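Local coordinates for protein SAP-like pentraxin (Limulus polyphemus, PDB 3FLT) that binds phosphoethanolamine through paired calcium ions and, as a pentraxin, probably recognises phosphate-bearing ligands on cell or microbial surfaces, at residues Lys18-Arg23 with Ile142-Asp147; Gly48-Cys53 with Glu157-Glu162. All coordinates share one frame; numbering follows the deposited sequence.

Contact 1 (Lys18-Arg23 with Ile142-Asp147). With CA (calcium ion), chain C; CA (calcium ion), chain D; OPE (phosphoric acid mono-(2-amino-ethyl) ester), chain F.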
ATOM      1  N   LYS A  18      20.026 -49.451  37.334  1.00 39.85           N
ATOM      2  CA  LYS A  18      19.394 -48.517  36.398  1.00 38.27           C
ATOM      3  C   LYS A  18      19.974 -47.093  36.491  1.00 35.61           C
ATOM      4  O   LYS A  18      19.845 -46.418  37.511  1.00 34.50           O
ATOM      5  CB  LYS A  18      17.885 -48.449  36.633  1.00 38.54           C
ATOM      6  CG  LYS A  18      17.209 -47.508  35.659  1.00 42.91           C
ATOM      7  CD  LYS A  18      15.827 -47.047  36.112  1.00 45.96           C
ATOM      8  CE  LYS A  18      15.228 -46.075  35.084  1.00 45.79           C
ATOM      9  NZ  LYS A  18      13.861 -45.586  35.427  1.00 48.06           N
ATOM     10  N   PHE A  19      20.605 -46.639  35.414  1.00 32.35           N
ATOM     11  CA  PHE A  19      21.201 -45.303  35.381  1.00 30.41           C
ATOM     12  C   PHE A  19      20.687 -44.447  34.223  1.00 27.86           C
ATOM     13  O   PHE A  19      21.340 -44.345  33.186  1.00 27.41           O
ATOM     14  CB  PHE A  19      22.732 -45.388  35.258  1.00 29.78           C
ATOM     15  CG  PHE A  19      23.402 -46.091  36.398  1.00 27.60           C
ATOM     16  CD1 PHE A  19      23.543 -47.471  36.393  1.00 26.07           C
ATOM     17  CD2 PHE A  19      23.885 -45.368  37.487  1.00 27.99           C
ATOM     18  CE1 PHE A  19      24.155 -48.123  37.455  1.00 25.00           C
ATOM     19  CE2 PHE A  19      24.499 -46.012  38.557  1.00 25.87           C
ATOM     20  CZ  PHE A  19      24.634 -47.392  38.538  1.00 25.19           C
ATOM     21  N   PRO A  20      19.517 -43.820  34.378  1.00 25.78           N
ATOM     22  CA  PRO A  20      19.022 -42.994  33.274  1.00 24.42           C
ATOM     23  C   PRO A  20      20.047 -41.931  32.829  1.00 23.30           C
ATOM     24  O   PRO A  20      20.565 -41.171  33.642  1.00 23.60           O
ATOM     25  CB  PRO A  20      17.741 -42.389  33.847  1.00 23.27           C
ATOM     26  CG  PRO A  20      17.963 -42.426  35.331  1.00 22.92           C
ATOM     27  CD  PRO A  20      18.614 -43.750  35.537  1.00 23.89           C
ATOM     28  N   HIS A  21      20.334 -41.887  31.533  1.00 21.65           N
ATOM     29  CA  HIS A  21      21.300 -40.935  31.010  1.00 20.07           C
ATOM     30  C   HIS A  21      21.182 -40.774  29.494  1.00 19.60           C
ATOM     31  O   HIS A  21      20.402 -41.464  28.835  1.00 19.08           O
ATOM     32  CB  HIS A  21      22.710 -41.416  31.327  1.00 18.61           C
ATOM     33  CG  HIS A  21      23.119 -42.617  30.528  1.00 19.33           C
ATOM     34  ND1 HIS A  21      22.669 -43.890  30.809  1.00 18.10           N
ATOM     35  CD2 HIS A  21      23.876 -42.727  29.408  1.00 18.60           C
ATOM     36  CE1 HIS A  21      23.126 -44.730  29.899  1.00 16.78           C
ATOM     37  NE2 HIS A  21      23.861 -44.050  29.036  1.00 18.90           N
ATOM     38  N   LEU A  22      21.980 -39.853  28.957  1.00 19.45           N
ATOM     39  CA  LEU A  22      22.054 -39.586  27.519  1.00 17.74           C
ATOM     40  C   LEU A  22      23.530 -39.668  27.138  1.00 17.74           C
ATOM     41  O   LEU A  22      24.402 -39.231  27.897  1.00 18.35           O
ATOM     42  CB  LEU A  22      21.552 -38.175  27.184  1.00 16.28           C
ATOM     43  CG  LEU A  22      20.125 -37.709  27.505  1.00 16.77           C
ATOM     44  CD1 LEU A  22      19.892 -36.377  26.805  1.00 13.87           C
ATOM     45  CD2 LEU A  22      19.093 -38.733  27.042  1.00 14.61           C
ATOM     46  N   ARG A  23      23.824 -40.245  25.982  1.00 17.84           N
ATOM     47  CA  ARG A  23      25.210 -40.309  25.521  1.00 18.88           C
ATOM     48  C   ARG A  23      25.226 -39.744  24.105  1.00 19.36           C
ATOM     49  O   ARG A  23      24.552 -40.272  23.222  1.00 20.16           O
ATOM     50  CB  ARG A  23      25.738 -41.744  25.498  1.00 16.91           C
ATOM     51  CG  ARG A  23      27.251 -41.799  25.307  1.00 17.76           C
ATOM     52  CD  ARG A  23      27.781 -43.213  25.155  1.00 18.11           C
ATOM     53  NE  ARG A  23      27.400 -43.798  23.873  1.00 18.73           N
ATOM     54  CZ  ARG A  23      26.582 -44.837  23.741  1.00 18.78           C
ATOM     55  NH1 ARG A  23      26.064 -45.405  24.820  1.00 18.96           N
ATOM     56  NH2 ARG A  23      26.272 -45.299  22.533  1.00 17.83           N
ATOM     57  N   ILE A 142      25.014 -37.142  29.756  1.00 19.11           N
ATOM     58  CA  ILE A 142      24.180 -36.217  30.529  1.00 19.33           C
ATOM     59  C   ILE A 142      23.419 -36.992  31.604  1.00 19.71           C
ATOM     60  O   ILE A 142      22.817 -38.027  31.320  1.00 18.68           O
ATOM     61  CB  ILE A 142      23.134 -35.472  29.621  1.00 17.71           C
ATOM     62  CG1 ILE A 142      23.850 -34.701  28.505  1.00 15.48           C
ATOM     63  CG2 ILE A 142      22.294 -34.507  30.466  1.00 15.01           C
ATOM     64  CD1 ILE A 142      24.822 -33.645  29.001  1.00 13.58           C
ATOM     65  N   GLY A 143      23.467 -36.497  32.836  1.00 20.14           N
ATOM     66  CA  GLY A 143      22.752 -37.149  33.915  1.00 21.81           C
ATOM     67  C   GLY A 143      23.539 -38.126  34.769  1.00 23.34           C
ATOM     68  O   GLY A 143      23.082 -38.492  35.851  1.00 25.02           O
ATOM     69  N   GLN A 144      24.710 -38.548  34.299  1.00 23.20           N
ATOM     70  CA  GLN A 144      25.545 -39.501  35.033  1.00 23.08           C
ATOM     71  C   GLN A 144      27.002 -39.091  34.924  1.00 24.34           C
ATOM     72  O   GLN A 144      27.377 -38.412  33.981  1.00 26.37           O
ATOM     73  CB  GLN A 144      25.385 -40.901  34.452  1.00 20.47           C
ATOM     74  CG  GLN A 144      24.005 -41.503  34.581  1.00 18.73           C
ATOM     75  CD  GLN A 144      23.589 -41.710  36.018  1.00 19.04           C
ATOM     76  OE1 GLN A 144      24.417 -41.978  36.893  1.00 19.89           O
ATOM     77  NE2 GLN A 144      22.293 -41.605  36.272  1.00 20.28           N
ATOM     78  N   GLU A 145      27.824 -39.511  35.883  1.00 26.84           N
ATOM     79  CA  GLU A 145      29.256 -39.171  35.884  1.00 28.37           C
ATOM     80  C   GLU A 145      30.081 -40.384  35.441  1.00 28.79           C
ATOM     81  O   GLU A 145      30.112 -41.412  36.120  1.00 30.38           O
ATOM     82  CB  GLU A 145      29.681 -38.722  37.286  1.00 27.62           C
ATOM     83  CG  GLU A 145      30.926 -37.853  37.344  1.00 31.23           C
ATOM     84  CD  GLU A 145      32.206 -38.602  37.008  1.00 33.38           C
ATOM     85  OE1 GLU A 145      32.467 -39.645  37.643  1.00 32.98           O
ATOM     86  OE2 GLU A 145      32.960 -38.139  36.116  1.00 35.55           O
ATOM     87  N   GLN A 146      30.750 -40.257  34.302  1.00 28.89           N
ATOM     88  CA  GLN A 146      31.550 -41.348  33.754  1.00 29.39           C
ATOM     89  C   GLN A 146      32.851 -41.630  34.487  1.00 29.59           C
ATOM     90  O   GLN A 146      33.581 -40.713  34.849  1.00 30.66           O
ATOM     91  CB  GLN A 146      31.918 -41.066  32.296  1.00 28.44           C
ATOM     92  CG  GLN A 146      30.766 -40.790  31.370  1.00 28.49           C
ATOM     93  CD  GLN A 146      31.243 -40.303  30.016  1.00 28.50           C
ATOM     94  OE1 GLN A 146      31.655 -41.090  29.162  1.00 27.21           O
ATOM     95  NE2 GLN A 146      31.211 -38.990  29.823  1.00 29.27           N
ATOM     96  N   ASP A 147      33.142 -42.908  34.698  1.00 29.43           N
ATOM     97  CA  ASP A 147      34.401 -43.312  35.312  1.00 29.98           C
ATOM     98  C   ASP A 147      35.068 -44.140  34.226  1.00 30.07           C
ATOM     99  O   ASP A 147      36.148 -44.686  34.401  1.00 30.82           O
ATOM    100  CB  ASP A 147      34.178 -44.169  36.558  1.00 28.33           C
ATOM    101  CG  ASP A 147      33.749 -43.353  37.748  1.00 28.23           C
ATOM    102  OD1 ASP A 147      34.322 -42.272  37.960  1.00 27.01           O
ATOM    103  OD2 ASP A 147      32.842 -43.791  38.480  1.00 32.30           O
TER
HETATM  104 CA    CA C 301      34.634 -39.972  36.548  1.00 28.85          CA
HETATM  105 CA    CA D 302      32.304 -41.449  39.152  1.00 27.42          CA
HETATM  106  CA  OPE F 400      34.444 -37.886  40.620  1.00 45.83           C
HETATM  107  CB  OPE F 400      34.443 -36.537  41.359  1.00 47.19           C
HETATM  108  O1  OPE F 400      34.042 -40.808  40.507  1.00 37.25           O
HETATM  109  O2  OPE F 400      35.597 -39.785  38.802  1.00 39.49           O
HETATM  110  O3  OPE F 400      36.654 -41.079  40.672  1.00 38.99           O
HETATM  111  O4  OPE F 400      35.538 -38.720  41.072  1.00 42.17           O
HETATM  112  N   OPE F 400      33.259 -36.476  42.279  1.00 48.36           N
HETATM  113  P   OPE F 400      35.457 -40.096  40.236  1.00 37.51           P
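L22 and I142 meet as an antiparallel hydrogen-bonded pair, and around them the contact is closely packed. L22 N donates to I142 O at 3.1 Å, I142 N returns a bond to L22 O at 2.9 Å, and the two CB atoms rest together on the same face of the sheet. Next along, H21 CB lies 3.5 Å from Q144 CG. The H21 chi1 of 71°, with CG between the backbone N and the carbonyl carbon, carries the ring away to where ND1 donates to F19 O. In the pentraxin jelly roll this joins strands 21-24 and 139-142, after which the chain turns through G143; E145 and D147 bridge two calcium ions and Q146 O binds one of them, with D59, N60, E154 and E157 completing the shells. Q144 bends at chi2, and NE2 donates a nearly straight hydrogen bond (167°) to P20 O at 3.2 Å, from above the carbonyl plane, although its stronger polar partner is T14. A leucine in place of Q144 would probably leave P20 O without this donor and T14 without its mate. Toward the partly exposed F19 the packing thins: the amide stands 83° to the ring, and Q144 OE1 reaches its edge at CD2, 3.5 Å away.

Contact 2 (Gly48-Cys53 with Glu157-Glu162); sequences GYIFSC and ESWSGE. With CA (calcium ion), chain D; OPE (phosphoric acid mono-(2-amino-ethyl) ester), chain F.
The indole of W159 takes I50 CG1 over one face, 3.8 Å from the centroid of its five-membered ring and only 8° off the normal, a clear CH-pi contact, while G48 CA and E162 O lie at the ring's edge. Y49 offers its ring edge to E157 O, which lies in the ring plane beside CD1, and E157 CB also packs against that side. In the pentraxin jelly roll strand 48-55 has two faces: I50 and W159 pack between the sheets, where residues 157-160 lead into strand 161-169 of the other sheet, while Y49 and E157 lie on the side of the calcium and ligand. W159 CG is anti to the backbone N (chi1 -177°), which extends the indole inward, one face against I50, with M66 and I40 also touching it. G48 suits the close passage, because a CB there would run into S158 O and W159 CD1. The backbones are joined by Y49 N, which donates to E157 O at 3.1 Å. Beyond that bond the character changes from apolar to charged. E157 OE1 binds one calcium ion at 2.3 Å, and its other oxygen faces the bound phosphoethanolamine. The ligand's amino N donates to E157 OE2 at 3.2 Å and to Y49 OH, which also bonds to N85, at 2.6 Å.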
ATOM      1  N   GLY A  48      24.879 -33.446  42.070  1.00 25.79           N
ATOM      2  CA  GLY A  48      24.623 -34.295  40.924  1.00 25.71           C
ATOM      3  C   GLY A  48      25.419 -33.768  39.746  1.00 25.80           C
ATOM      4  O   GLY A  48      25.602 -32.555  39.605  1.00 25.61           O
ATOM      5  N   TYR A  49      25.919 -34.669  38.910  1.00 25.61           N
ATOM      6  CA  TYR A  49      26.684 -34.260  37.737  1.00 25.71           C
ATOM      7  C   TYR A  49      25.767 -34.224  36.532  1.00 24.62           C
ATOM      8  O   TYR A  49      25.077 -35.202  36.239  1.00 23.89           O
ATOM      9  CB  TYR A  49      27.862 -35.210  37.490  1.00 26.06           C
ATOM     10  CG  TYR A  49      28.910 -35.106  38.570  1.00 26.81           C
ATOM     11  CD1 TYR A  49      28.902 -35.971  39.669  1.00 27.25           C
ATOM     12  CD2 TYR A  49      29.855 -34.084  38.542  1.00 26.28           C
ATOM     13  CE1 TYR A  49      29.808 -35.814  40.716  1.00 26.37           C
ATOM     14  CE2 TYR A  49      30.761 -33.917  39.579  1.00 27.44           C
ATOM     15  CZ  TYR A  49      30.729 -34.783  40.661  1.00 27.27           C
ATOM     16  OH  TYR A  49      31.605 -34.589  41.695  1.00 28.57           O
ATOM     17  N   ILE A  50      25.762 -33.088  35.841  1.00 24.52           N
ATOM     18  CA  ILE A  50      24.896 -32.900  34.682  1.00 22.84           C
ATOM     19  C   ILE A  50      25.574 -33.222  33.361  1.00 23.26           C
ATOM     20  O   ILE A  50      25.110 -34.100  32.625  1.00 23.19           O
ATOM     21  CB  ILE A  50      24.360 -31.462  34.641  1.00 21.71           C
ATOM     22  CG1 ILE A  50      23.662 -31.147  35.972  1.00 19.60           C
ATOM     23  CG2 ILE A  50      23.403 -31.293  33.461  1.00 20.23           C
ATOM     24  CD1 ILE A  50      23.240 -29.699  36.147  1.00 19.06           C
ATOM     25  N   PHE A  51      26.670 -32.513  33.077  1.00 22.74           N
ATOM     26  CA  PHE A  51      27.452 -32.680  31.846  1.00 20.88           C
ATOM     27  C   PHE A  51      28.791 -33.340  32.183  1.00 22.02           C
ATOM     28  O   PHE A  51      29.605 -32.782  32.928  1.00 22.50           O
ATOM     29  CB  PHE A  51      27.693 -31.310  31.205  1.00 20.38           C
ATOM     30  CG  PHE A  51      28.400 -31.354  29.873  1.00 19.42           C
ATOM     31  CD1 PHE A  51      27.686 -31.214  28.689  1.00 18.66           C
ATOM     32  CD2 PHE A  51      29.787 -31.472  29.802  1.00 19.70           C
ATOM     33  CE1 PHE A  51      28.340 -31.182  27.456  1.00 18.30           C
ATOM     34  CE2 PHE A  51      30.448 -31.442  28.575  1.00 18.63           C
ATOM     35  CZ  PHE A  51      29.719 -31.294  27.399  1.00 18.53           C
ATOM     36  N   SER A  52      29.016 -34.527  31.627  1.00 21.38           N
ATOM     37  CA  SER A  52      30.241 -35.288  31.871  1.00 20.62           C
ATOM     38  C   SER A  52      30.972 -35.590  30.568  1.00 20.82           C
ATOM     39  O   SER A  52      30.394 -36.151  29.638  1.00 21.60           O
ATOM     40  CB  SER A  52      29.898 -36.609  32.574  1.00 20.87           C
ATOM     41  OG  SER A  52      30.981 -37.520  32.536  1.00 20.49           O
ATOM     42  N   CYS A  53      32.244 -35.227  30.508  1.00 21.00           N
ATOM     43  CA  CYS A  53      33.050 -35.464  29.318  1.00 21.81           C
ATOM     44  C   CYS A  53      34.289 -36.279  29.672  1.00 21.38           C
ATOM     45  O   CYS A  53      35.060 -35.912  30.565  1.00 20.39           O
ATOM     46  CB  CYS A  53      33.462 -34.133  28.689  1.00 22.53           C
ATOM     47  SG  CYS A  53      34.434 -34.318  27.191  1.00 26.28           S
ATOM     48  N   GLU A 157      26.261 -39.933  42.403  1.00 31.13           N
ATOM     49  CA  GLU A 157      26.827 -38.873  41.570  1.00 30.81           C
ATOM     50  C   GLU A 157      25.912 -38.530  40.394  1.00 30.69           C
ATOM     51  O   GLU A 157      26.233 -37.672  39.572  1.00 31.82           O
ATOM     52  CB  GLU A 157      28.206 -39.271  41.041  1.00 29.21           C
ATOM     53  CG  GLU A 157      29.182 -39.681  42.131  1.00 31.66           C
ATOM     54  CD  GLU A 157      30.618 -39.772  41.642  1.00 32.23           C
ATOM     55  OE1 GLU A 157      30.894 -40.499  40.670  1.00 31.84           O
ATOM     56  OE2 GLU A 157      31.485 -39.108  42.242  1.00 36.57           O
ATOM     57  N   SER A 158      24.767 -39.196  40.317  1.00 28.98           N
ATOM     58  CA  SER A 158      23.822 -38.948  39.236  1.00 26.83           C
ATOM     59  C   SER A 158      23.056 -37.649  39.491  1.00 25.48           C
ATOM     60  O   SER A 158      23.109 -37.090  40.581  1.00 26.36           O
ATOM     61  CB  SER A 158      22.837 -40.106  39.147  1.00 25.14           C
ATOM     62  OG  SER A 158      22.050 -40.151  40.323  1.00 24.20           O
ATOM     63  N   TRP A 159      22.343 -37.173  38.478  1.00 23.59           N
ATOM     64  CA  TRP A 159      21.566 -35.956  38.607  1.00 21.92           C
ATOM     65  C   TRP A 159      20.166 -36.217  38.090  1.00 22.07           C
ATOM     66  O   TRP A 159      19.989 -36.615  36.937  1.00 22.83           O
ATOM     67  CB  TRP A 159      22.204 -34.835  37.798  1.00 20.67           C
ATOM     68  CG  TRP A 159      21.481 -33.547  37.946  1.00 20.96           C
ATOM     69  CD1 TRP A 159      21.699 -32.592  38.894  1.00 20.80           C
ATOM     70  CD2 TRP A 159      20.389 -33.078  37.142  1.00 20.57           C
ATOM     71  NE1 TRP A 159      20.811 -31.553  38.731  1.00 22.27           N
ATOM     72  CE2 TRP A 159      19.997 -31.826  37.663  1.00 20.69           C
ATOM     73  CE3 TRP A 159      19.706 -33.593  36.034  1.00 19.32           C
ATOM     74  CZ2 TRP A 159      18.951 -31.080  37.113  1.00 19.76           C
ATOM     75  CZ3 TRP A 159      18.668 -32.853  35.487  1.00 20.26           C
ATOM     76  CH2 TRP A 159      18.301 -31.609  36.029  1.00 20.53           C
ATOM     77  N   SER A 160      19.170 -36.008  38.943  1.00 22.13           N
ATOM     78  CA  SER A 160      17.786 -36.225  38.542  1.00 22.35           C
ATOM     79  C   SER A 160      17.048 -34.917  38.368  1.00 22.54           C
ATOM     80  O   SER A 160      17.240 -33.977  39.136  1.00 23.59           O
ATOM     81  CB  SER A 160      17.056 -37.086  39.566  1.00 22.21           C
ATOM     82  OG  SER A 160      17.281 -38.459  39.310  1.00 25.63           O
ATOM     83  N   GLY A 161      16.196 -34.865  37.355  1.00 22.35           N
ATOM     84  CA  GLY A 161      15.445 -33.659  37.091  1.00 21.81           C
ATOM     85  C   GLY A 161      15.098 -33.616  35.625  1.00 21.72           C
ATOM     86  O   GLY A 161      15.205 -34.630  34.932  1.00 20.74           O
ATOM     87  N   GLU A 162      14.680 -32.448  35.154  1.00 21.74           N
ATOM     88  CA  GLU A 162      14.317 -32.289  33.759  1.00 22.32           C
ATOM     89  C   GLU A 162      15.307 -31.324  33.124  1.00 22.75           C
ATOM     90  O   GLU A 162      15.777 -30.383  33.773  1.00 24.40           O
ATOM     91  CB  GLU A 162      12.888 -31.771  33.659  1.00 24.60           C
ATOM     92  CG  GLU A 162      11.943 -32.503  34.603  1.00 26.35           C
ATOM     93  CD  GLU A 162      10.485 -32.280  34.266  1.00 27.67           C
ATOM     94  OE1 GLU A 162      10.136 -31.145  33.885  1.00 27.71           O
ATOM     95  OE2 GLU A 162       9.688 -33.237  34.393  1.00 30.60           O
TER
HETATM   96 CA    CA D 302      32.304 -41.449  39.152  1.00 27.42          CA
HETATM   97  CA  OPE F 400      34.444 -37.886  40.620  1.00 45.83           C
HETATM   98  CB  OPE F 400      34.443 -36.537  41.359  1.00 47.19           C
HETATM   99  O1  OPE F 400      34.042 -40.808  40.507  1.00 37.25           O
HETATM  100  O2  OPE F 400      35.597 -39.785  38.802  1.00 39.49           O
HETATM  101  O3  OPE F 400      36.654 -41.079  40.672  1.00 38.99           O
HETATM  102  O4  OPE F 400      35.538 -38.720  41.072  1.00 42.17           O
HETATM  103  N   OPE F 400      33.259 -36.476  42.279  1.00 48.36           N
HETATM  104  P   OPE F 400      35.457 -40.096  40.236  1.00 37.51           P

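In the fold
Both contacts are buried and share the sheet that holds strands 21-24, 139-142 and 48-55, but they use it differently. Contact 1 adds a neighbouring strand within that sheet, through paired backbone bonds and a glutamine amide, and reaches the partly exposed surface at F19. Contact 2 runs instead from this sheet toward the opposite one, with an aromatic and aliphatic core and a polar end. G143 ties them together: its N is probably hydrogen-bonded to I50 O at 2.9 Å, and its O probably accepts from W159 N. They converge again at the ligand: E145 and D147 of contact 1 and E157 of contact 2 share the calcium that holds a phosphate oxygen, and contact 2 adds Y49 and E157 at the amine.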